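Local structure of lipoprotein (Streptococcus pneumoniae, 3CX3) at residues A[160-172]-A[269-281]. The protein binds zinc and probably delivers it, as the solute-binding lipoprotein of an ABC transporter, for uptake into the pneumococcal cell. Sequence-based numbering, arbitrary orientation.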
ATOM      1  N   LYS A 160      10.773 -11.448   8.398  1.00 57.44           N
ATOM      2  CA  LYS A 160      11.332 -10.132   8.701  1.00 57.91           C
ATOM      3  C   LYS A 160      10.219  -9.098   8.832  1.00 57.39           C
ATOM      4  O   LYS A 160      10.463  -7.962   9.232  1.00 57.63           O
ATOM      5  CB  LYS A 160      12.419  -9.708   7.689  1.00 58.36           C
ATOM      6  CG  LYS A 160      12.070  -9.903   6.210  1.00 60.79           C
ATOM      7  CD  LYS A 160      13.292  -9.721   5.312  1.00 63.42           C
ATOM      8  CE  LYS A 160      13.146 -10.472   3.973  1.00 64.81           C
ATOM      9  NZ  LYS A 160      12.095  -9.925   3.053  1.00 66.06           N
ATOM     10  N   ALA A 161       8.996  -9.504   8.506  1.00 56.57           N
ATOM     11  CA  ALA A 161       7.819  -8.693   8.782  1.00 56.26           C
ATOM     12  C   ALA A 161       7.364  -8.885  10.223  1.00 56.59           C
ATOM     13  O   ALA A 161       7.109  -7.907  10.925  1.00 56.34           O
ATOM     14  CB  ALA A 161       6.681  -9.014   7.802  1.00 55.95           C
ATOM     15  N   GLN A 162       7.260 -10.139  10.669  1.00 57.84           N
ATOM     16  CA  GLN A 162       6.886 -10.409  12.060  1.00 59.74           C
ATOM     17  C   GLN A 162       7.890  -9.792  13.021  1.00 59.63           C
ATOM     18  O   GLN A 162       7.528  -9.436  14.135  1.00 59.79           O
ATOM     19  CB  GLN A 162       6.675 -11.914  12.335  1.00 60.41           C
ATOM     20  CG  GLN A 162       5.855 -12.250  13.647  1.00 64.65           C
ATOM     21  CD  GLN A 162       4.610 -13.180  13.430  1.00 69.16           C
ATOM     22  OE1 GLN A 162       3.743 -13.296  14.308  1.00 68.97           O
ATOM     23  NE2 GLN A 162       4.529 -13.822  12.258  1.00 69.78           N
ATOM     24  N   GLU A 163       9.134  -9.639  12.562  1.00 59.95           N
ATOM     25  CA  GLU A 163      10.209  -9.027  13.355  1.00 60.28           C
ATOM     26  C   GLU A 163      10.087  -7.511  13.459  1.00 59.26           C
ATOM     27  O   GLU A 163      10.378  -6.926  14.503  1.00 59.50           O
ATOM     28  CB  GLU A 163      11.587  -9.427  12.814  1.00 60.78           C
ATOM     29  CG  GLU A 163      11.984 -10.821  13.253  1.00 64.11           C
ATOM     30  CD  GLU A 163      13.366 -11.219  12.796  1.00 69.32           C
ATOM     31  OE1 GLU A 163      13.531 -11.542  11.593  1.00 70.51           O
ATOM     32  OE2 GLU A 163      14.288 -11.240  13.649  1.00 71.22           O
ATOM     33  N   LEU A 164       9.659  -6.888  12.369  1.00 58.09           N
ATOM     34  CA  LEU A 164       9.329  -5.472  12.335  1.00 56.47           C
ATOM     35  C   LEU A 164       8.206  -5.133  13.348  1.00 55.85           C
ATOM     36  O   LEU A 164       8.324  -4.165  14.110  1.00 55.60           O
ATOM     37  CB  LEU A 164       8.985  -5.074  10.884  1.00 56.39           C
ATOM     38  CG  LEU A 164       8.648  -3.646  10.416  1.00 56.08           C
ATOM     39  CD1 LEU A 164       9.398  -2.579  11.209  1.00 56.38           C
ATOM     40  CD2 LEU A 164       8.923  -3.480   8.929  1.00 55.16           C
ATOM     41  N   THR A 165       7.145  -5.945  13.367  1.00 55.52           N
ATOM     42  CA  THR A 165       6.060  -5.845  14.372  1.00 55.26           C
ATOM     43  C   THR A 165       6.578  -5.946  15.808  1.00 55.52           C
ATOM     44  O   THR A 165       6.066  -5.269  16.696  1.00 55.45           O
ATOM     45  CB  THR A 165       4.953  -6.937  14.177  1.00 55.04           C
ATOM     46  OG1 THR A 165       4.390  -6.845  12.866  1.00 55.28           O
ATOM     47  CG2 THR A 165       3.818  -6.770  15.184  1.00 55.17           C
ATOM     48  N   LYS A 166       7.576  -6.804  16.019  1.00 56.43           N
ATOM     49  CA  LYS A 166       8.206  -7.010  17.334  1.00 57.75           C
ATOM     50  C   LYS A 166       9.096  -5.856  17.785  1.00 58.43           C
ATOM     51  O   LYS A 166       9.003  -5.395  18.931  1.00 58.35           O
ATOM     52  CB  LYS A 166       9.034  -8.295  17.353  1.00 57.34           C
ATOM     53  CG  LYS A 166       8.387  -9.415  18.103  1.00 58.20           C
ATOM     54  CD  LYS A 166       7.790 -10.424  17.170  1.00 59.92           C
ATOM     55  CE  LYS A 166       7.969 -11.822  17.731  1.00 61.36           C
ATOM     56  NZ  LYS A 166       9.388 -12.071  18.150  1.00 60.78           N
ATOM     57  N   LYS A 167       9.973  -5.409  16.891  1.00 59.11           N
ATOM     58  CA  LYS A 167      10.824  -4.264  17.164  1.00 59.72           C
ATOM     59  C   LYS A 167       9.947  -3.087  17.571  1.00 59.83           C
ATOM     60  O   LYS A 167      10.215  -2.434  18.577  1.00 60.13           O
ATOM     61  CB  LYS A 167      11.679  -3.935  15.936  1.00 59.84           C
ATOM     62  CG  LYS A 167      12.730  -2.836  16.106  1.00 60.62           C
ATOM     63  CD  LYS A 167      13.621  -2.794  14.867  1.00 61.96           C
ATOM     64  CE  LYS A 167      14.265  -1.443  14.677  1.00 63.91           C
ATOM     65  NZ  LYS A 167      15.547  -1.371  15.417  1.00 64.36           N
ATOM     66  N   PHE A 168       8.864  -2.877  16.826  1.00 60.02           N
ATOM     67  CA  PHE A 168       8.010  -1.705  16.998  1.00 60.36           C
ATOM     68  C   PHE A 168       6.872  -1.744  18.025  1.00 61.24           C
ATOM     69  O   PHE A 168       6.413  -0.690  18.469  1.00 60.95           O
ATOM     70  CB  PHE A 168       7.477  -1.252  15.640  1.00 60.14           C
ATOM     71  CG  PHE A 168       8.432  -0.388  14.908  1.00 59.05           C
ATOM     72  CD1 PHE A 168       8.418   0.986  15.091  1.00 58.11           C
ATOM     73  CD2 PHE A 168       9.396  -0.946  14.085  1.00 58.88           C
ATOM     74  CE1 PHE A 168       9.331   1.790  14.435  1.00 57.42           C
ATOM     75  CE2 PHE A 168      10.308  -0.138  13.417  1.00 57.91           C
ATOM     76  CZ  PHE A 168      10.268   1.224  13.595  1.00 57.02           C
ATOM     77  N   GLN A 169       6.408  -2.929  18.410  1.00 62.84           N
ATOM     78  CA  GLN A 169       5.299  -2.990  19.358  1.00 64.40           C
ATOM     79  C   GLN A 169       5.599  -2.198  20.638  1.00 65.39           C
ATOM     80  O   GLN A 169       4.751  -1.417  21.073  1.00 65.59           O
ATOM     81  CB  GLN A 169       4.853  -4.434  19.638  1.00 64.30           C
ATOM     82  CG  GLN A 169       3.520  -4.561  20.380  1.00 65.89           C
ATOM     83  CD  GLN A 169       2.358  -3.806  19.712  1.00 67.61           C
ATOM     84  OE1 GLN A 169       2.260  -2.579  19.798  1.00 68.25           O
ATOM     85  NE2 GLN A 169       1.460  -4.550  19.077  1.00 67.39           N
ATOM     86  N   PRO A 170       6.800  -2.386  21.239  1.00 66.48           N
ATOM     87  CA  PRO A 170       7.178  -1.569  22.398  1.00 66.97           C
ATOM     88  C   PRO A 170       7.231  -0.070  22.124  1.00 66.99           C
ATOM     89  O   PRO A 170       6.686   0.695  22.915  1.00 67.22           O
ATOM     90  CB  PRO A 170       8.563  -2.109  22.774  1.00 66.82           C
ATOM     91  CG  PRO A 170       8.533  -3.508  22.285  1.00 66.76           C
ATOM     92  CD  PRO A 170       7.844  -3.385  20.958  1.00 66.53           C
ATOM     93  N   LYS A 171       7.872   0.340  21.029  1.00 66.63           N
ATOM     94  CA  LYS A 171       7.925   1.753  20.633  1.00 66.24           C
ATOM     95  C   LYS A 171       6.557   2.407  20.817  1.00 66.06           C
ATOM     96  O   LYS A 171       6.411   3.386  21.551  1.00 65.60           O
ATOM     97  CB  LYS A 171       8.354   1.892  19.170  1.00 66.38           C
ATOM     98  CG  LYS A 171       9.572   1.084  18.783  1.00 66.58           C
ATOM     99  CD  LYS A 171      10.725   1.958  18.333  1.00 66.82           C
ATOM    100  CE  LYS A 171      11.924   1.082  17.983  1.00 67.01           C
ATOM    101  NZ  LYS A 171      12.959   1.831  17.227  1.00 66.24           N
ATOM    102  N   PHE A 172       5.554   1.831  20.160  1.00 66.39           N
ATOM    103  CA  PHE A 172       4.191   2.357  20.197  1.00 66.79           C
ATOM    104  C   PHE A 172       3.481   2.088  21.524  1.00 67.73           C
ATOM    105  O   PHE A 172       2.486   2.729  21.829  1.00 67.93           O
ATOM    106  CB  PHE A 172       3.370   1.819  19.020  1.00 66.30           C
ATOM    107  CG  PHE A 172       3.957   2.132  17.660  1.00 65.21           C
ATOM    108  CD1 PHE A 172       3.883   3.418  17.126  1.00 64.66           C
ATOM    109  CD2 PHE A 172       4.554   1.138  16.902  1.00 63.63           C
ATOM    110  CE1 PHE A 172       4.404   3.698  15.866  1.00 62.31           C
ATOM    111  CE2 PHE A 172       5.084   1.418  15.651  1.00 62.49           C
ATOM    112  CZ  PHE A 172       5.008   2.694  15.137  1.00 61.96           C
ATOM    113  N   LEU A 269       9.987  -3.879   2.954  1.00 54.17           N
ATOM    114  CA  LEU A 269       9.961  -3.824   4.404  1.00 54.69           C
ATOM    115  C   LEU A 269      10.888  -2.757   4.989  1.00 54.74           C
ATOM    116  O   LEU A 269      10.574  -2.146   6.019  1.00 54.85           O
ATOM    117  CB  LEU A 269      10.253  -5.196   4.992  1.00 54.84           C
ATOM    118  CG  LEU A 269       9.041  -6.130   4.914  1.00 56.25           C
ATOM    119  CD1 LEU A 269       9.385  -7.515   5.432  1.00 57.25           C
ATOM    120  CD2 LEU A 269       7.834  -5.549   5.666  1.00 57.02           C
ATOM    121  N   GLU A 270      12.008  -2.523   4.314  1.00 54.84           N
ATOM    122  CA  GLU A 270      12.915  -1.435   4.646  1.00 54.96           C
ATOM    123  C   GLU A 270      12.248  -0.055   4.531  1.00 53.90           C
ATOM    124  O   GLU A 270      12.489   0.806   5.381  1.00 54.13           O
ATOM    125  CB  GLU A 270      14.184  -1.527   3.798  1.00 55.83           C
ATOM    126  CG  GLU A 270      15.075  -2.687   4.224  1.00 59.72           C
ATOM    127  CD  GLU A 270      16.338  -2.847   3.408  1.00 65.08           C
ATOM    128  OE1 GLU A 270      17.162  -3.694   3.811  1.00 67.35           O
ATOM    129  OE2 GLU A 270      16.520  -2.152   2.378  1.00 66.51           O
ATOM    130  N   ASN A 271      11.410   0.145   3.501  1.00 51.94           N
ATOM    131  CA  ASN A 271      10.614   1.383   3.351  1.00 50.38           C
ATOM    132  C   ASN A 271       9.431   1.491   4.327  1.00 49.71           C
ATOM    133  O   ASN A 271       9.122   2.590   4.838  1.00 49.23           O
ATOM    134  CB  ASN A 271      10.071   1.535   1.924  1.00 50.43           C
ATOM    135  CG  ASN A 271      11.113   2.012   0.931  1.00 49.46           C
ATOM    136  OD1 ASN A 271      11.627   3.132   1.015  1.00 48.86           O
ATOM    137  ND2 ASN A 271      11.389   1.173  -0.055  1.00 48.81           N
ATOM    138  N   LEU A 272       8.745   0.364   4.548  1.00 48.85           N
ATOM    139  CA  LEU A 272       7.707   0.295   5.573  1.00 48.50           C
ATOM    140  C   LEU A 272       8.313   0.699   6.913  1.00 49.77           C
ATOM    141  O   LEU A 272       7.833   1.635   7.563  1.00 49.62           O
ATOM    142  CB  LEU A 272       7.077  -1.105   5.630  1.00 47.83           C
ATOM    143  CG  LEU A 272       5.896  -1.417   6.563  1.00 45.84           C
ATOM    144  CD1 LEU A 272       4.747  -0.414   6.490  1.00 43.40           C
ATOM    145  CD2 LEU A 272       5.383  -2.790   6.260  1.00 45.98           C
ATOM    146  N   GLU A 273       9.397   0.020   7.288  1.00 51.67           N
ATOM    147  CA  GLU A 273      10.097   0.312   8.521  1.00 54.25           C
ATOM    148  C   GLU A 273      10.519   1.767   8.620  1.00 55.21           C
ATOM    149  O   GLU A 273      10.401   2.371   9.701  1.00 56.18           O
ATOM    150  CB  GLU A 273      11.319  -0.598   8.691  1.00 54.58           C
ATOM    151  CG  GLU A 273      12.296  -0.134   9.763  1.00 57.60           C
ATOM    152  CD  GLU A 273      13.061  -1.274  10.431  1.00 61.79           C
ATOM    153  OE1 GLU A 273      13.510  -1.095  11.591  1.00 63.54           O
ATOM    154  OE2 GLU A 273      13.213  -2.345   9.811  1.00 62.61           O
ATOM    155  N   GLU A 274      11.026   2.337   7.524  1.00 55.75           N
ATOM    156  CA  GLU A 274      11.505   3.724   7.566  1.00 56.15           C
ATOM    157  C   GLU A 274      10.387   4.707   7.951  1.00 55.64           C
ATOM    158  O   GLU A 274      10.583   5.601   8.763  1.00 55.49           O
ATOM    159  CB  GLU A 274      12.157   4.142   6.255  1.00 56.25           C
ATOM    160  CG  GLU A 274      12.359   5.646   6.180  1.00 59.71           C
ATOM    161  CD  GLU A 274      13.177   6.085   4.999  1.00 64.04           C
ATOM    162  OE1 GLU A 274      14.170   6.818   5.226  1.00 65.81           O
ATOM    163  OE2 GLU A 274      12.835   5.701   3.854  1.00 64.79           O
ATOM    164  N   ASN A 275       9.211   4.533   7.365  1.00 55.58           N
ATOM    165  CA  ASN A 275       8.077   5.358   7.748  1.00 55.41           C
ATOM    166  C   ASN A 275       7.544   4.959   9.113  1.00 55.54           C
ATOM    167  O   ASN A 275       6.933   5.768   9.798  1.00 56.02           O
ATOM    168  CB  ASN A 275       6.991   5.320   6.679  1.00 55.23           C
ATOM    169  CG  ASN A 275       7.479   5.857   5.350  1.00 55.11           C
ATOM    170  OD1 ASN A 275       7.700   7.065   5.193  1.00 54.17           O
ATOM    171  ND2 ASN A 275       7.673   4.957   4.388  1.00 54.24           N
HETATM  172  N   MSE A 276       7.805   3.727   9.531  1.00 55.88           N
HETATM  173  CA  MSE A 276       7.463   3.337  10.890  1.00 56.44           C
HETATM  174  C   MSE A 276       8.338   4.031  11.922  1.00 57.20           C
HETATM  175  O   MSE A 276       7.849   4.356  13.008  1.00 57.26           O
HETATM  176  CB  MSE A 276       7.466   1.832  11.048  1.00 56.45           C
HETATM  177  CG  MSE A 276       6.283   1.212  10.361  1.00 57.87           C
HETATM  178 SE   MSE A 276       6.311  -0.705  10.440  1.00 64.80          SE
HETATM  179  CE  MSE A 276       5.897  -0.974  12.327  1.00 60.07           C
ATOM    180  N   SER A 277       9.607   4.273  11.572  1.00 58.31           N
ATOM    181  CA  SER A 277      10.516   5.137  12.349  1.00 59.67           C
ATOM    182  C   SER A 277       9.895   6.497  12.617  1.00 60.00           C
ATOM    183  O   SER A 277       9.613   6.872  13.761  1.00 60.19           O
ATOM    184  CB  SER A 277      11.813   5.401  11.576  1.00 59.70           C
ATOM    185  OG  SER A 277      12.740   4.357  11.710  1.00 60.92           O
ATOM    186  N   ILE A 278       9.715   7.231  11.527  1.00 60.23           N
ATOM    187  CA  ILE A 278       9.178   8.577  11.534  1.00 60.26           C
ATOM    188  C   ILE A 278       7.985   8.674  12.487  1.00 59.98           C
ATOM    189  O   ILE A 278       8.035   9.435  13.455  1.00 59.87           O
ATOM    190  CB  ILE A 278       8.854   9.021  10.079  1.00 60.58           C
ATOM    191  CG1 ILE A 278      10.154   9.069   9.261  1.00 60.79           C
ATOM    192  CG2 ILE A 278       8.125  10.376  10.038  1.00 60.98           C
ATOM    193  CD1 ILE A 278       9.961   8.962   7.749  1.00 61.28           C
ATOM    194  N   LEU A 279       6.956   7.863  12.248  1.00 59.83           N
ATOM    195  CA  LEU A 279       5.748   7.870  13.079  1.00 60.36           C
ATOM    196  C   LEU A 279       6.011   7.616  14.578  1.00 61.63           C
ATOM    197  O   LEU A 279       5.486   8.332  15.440  1.00 61.88           O
ATOM    198  CB  LEU A 279       4.709   6.879  12.542  1.00 59.68           C
ATOM    199  CG  LEU A 279       3.341   6.885  13.242  1.00 59.05           C
ATOM    200  CD1 LEU A 279       2.662   8.256  13.108  1.00 58.67           C
ATOM    201  CD2 LEU A 279       2.426   5.761  12.725  1.00 57.82           C
ATOM    202  N   ALA A 280       6.815   6.602  14.885  1.00 63.40           N
ATOM    203  CA  ALA A 280       7.157   6.299  16.274  1.00 65.25           C
ATOM    204  C   ALA A 280       8.056   7.375  16.897  1.00 66.83           C
ATOM    205  O   ALA A 280       7.846   7.748  18.046  1.00 67.12           O
ATOM    206  CB  ALA A 280       7.796   4.933  16.382  1.00 64.86           C
ATOM    207  N   GLU A 281       9.034   7.883  16.141  1.00 68.73           N
ATOM    208  CA  GLU A 281       9.922   8.957  16.628  1.00 69.97           C
ATOM    209  C   GLU A 281       9.131  10.199  17.046  1.00 69.57           C
ATOM    210  O   GLU A 281       9.528  10.923  17.964  1.00 70.05           O
ATOM    211  CB  GLU A 281      11.001   9.321  15.593  1.00 70.37           C
ATOM    212  CG  GLU A 281      11.842  10.568  15.961  1.00 71.39           C
ATOM    213  CD  GLU A 281      13.334  10.372  15.747  1.00 71.36           C
TER
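F168 lies with one ring face against selenomethionine M276. M276 CB makes a CH-pi contact 4.0 Å from the F168 ring centroid, over the face and offset toward the rim. M276 SE stands farther off above the face, a distant Met-aromatic contact. The M276 chain bends at its last torsion (chi3 72°), which brings CE to 3.7 Å from F168 CG. A280 CB and E273 OE1 sit at the edge of the same ring, and the E273 carboxylate is turned 78° from the ring plane. F168 is a knob in the hole formed by E273, M276, S277 and A280. The two helices run nearly parallel, 13° apart. Helix 147-173 is consistent with the long helix linking the two lobes in cluster A-I (cluster 9) metal-binding proteins, and here it packs on the C-terminal helix. One turn before F168, L164 fills the hole of L269, L272, E273 and M276, its CD1 3.7 Å from M276 SE and its CD2 meeting L269 CD2. At the other end, F172 CE1 touches A280 CB at 3.6 Å, and its ring also meets F194. K167 crosses E273 at about a right angle, with K167 NZ 4.3 Å from E273 OE1, too far for a salt bridge.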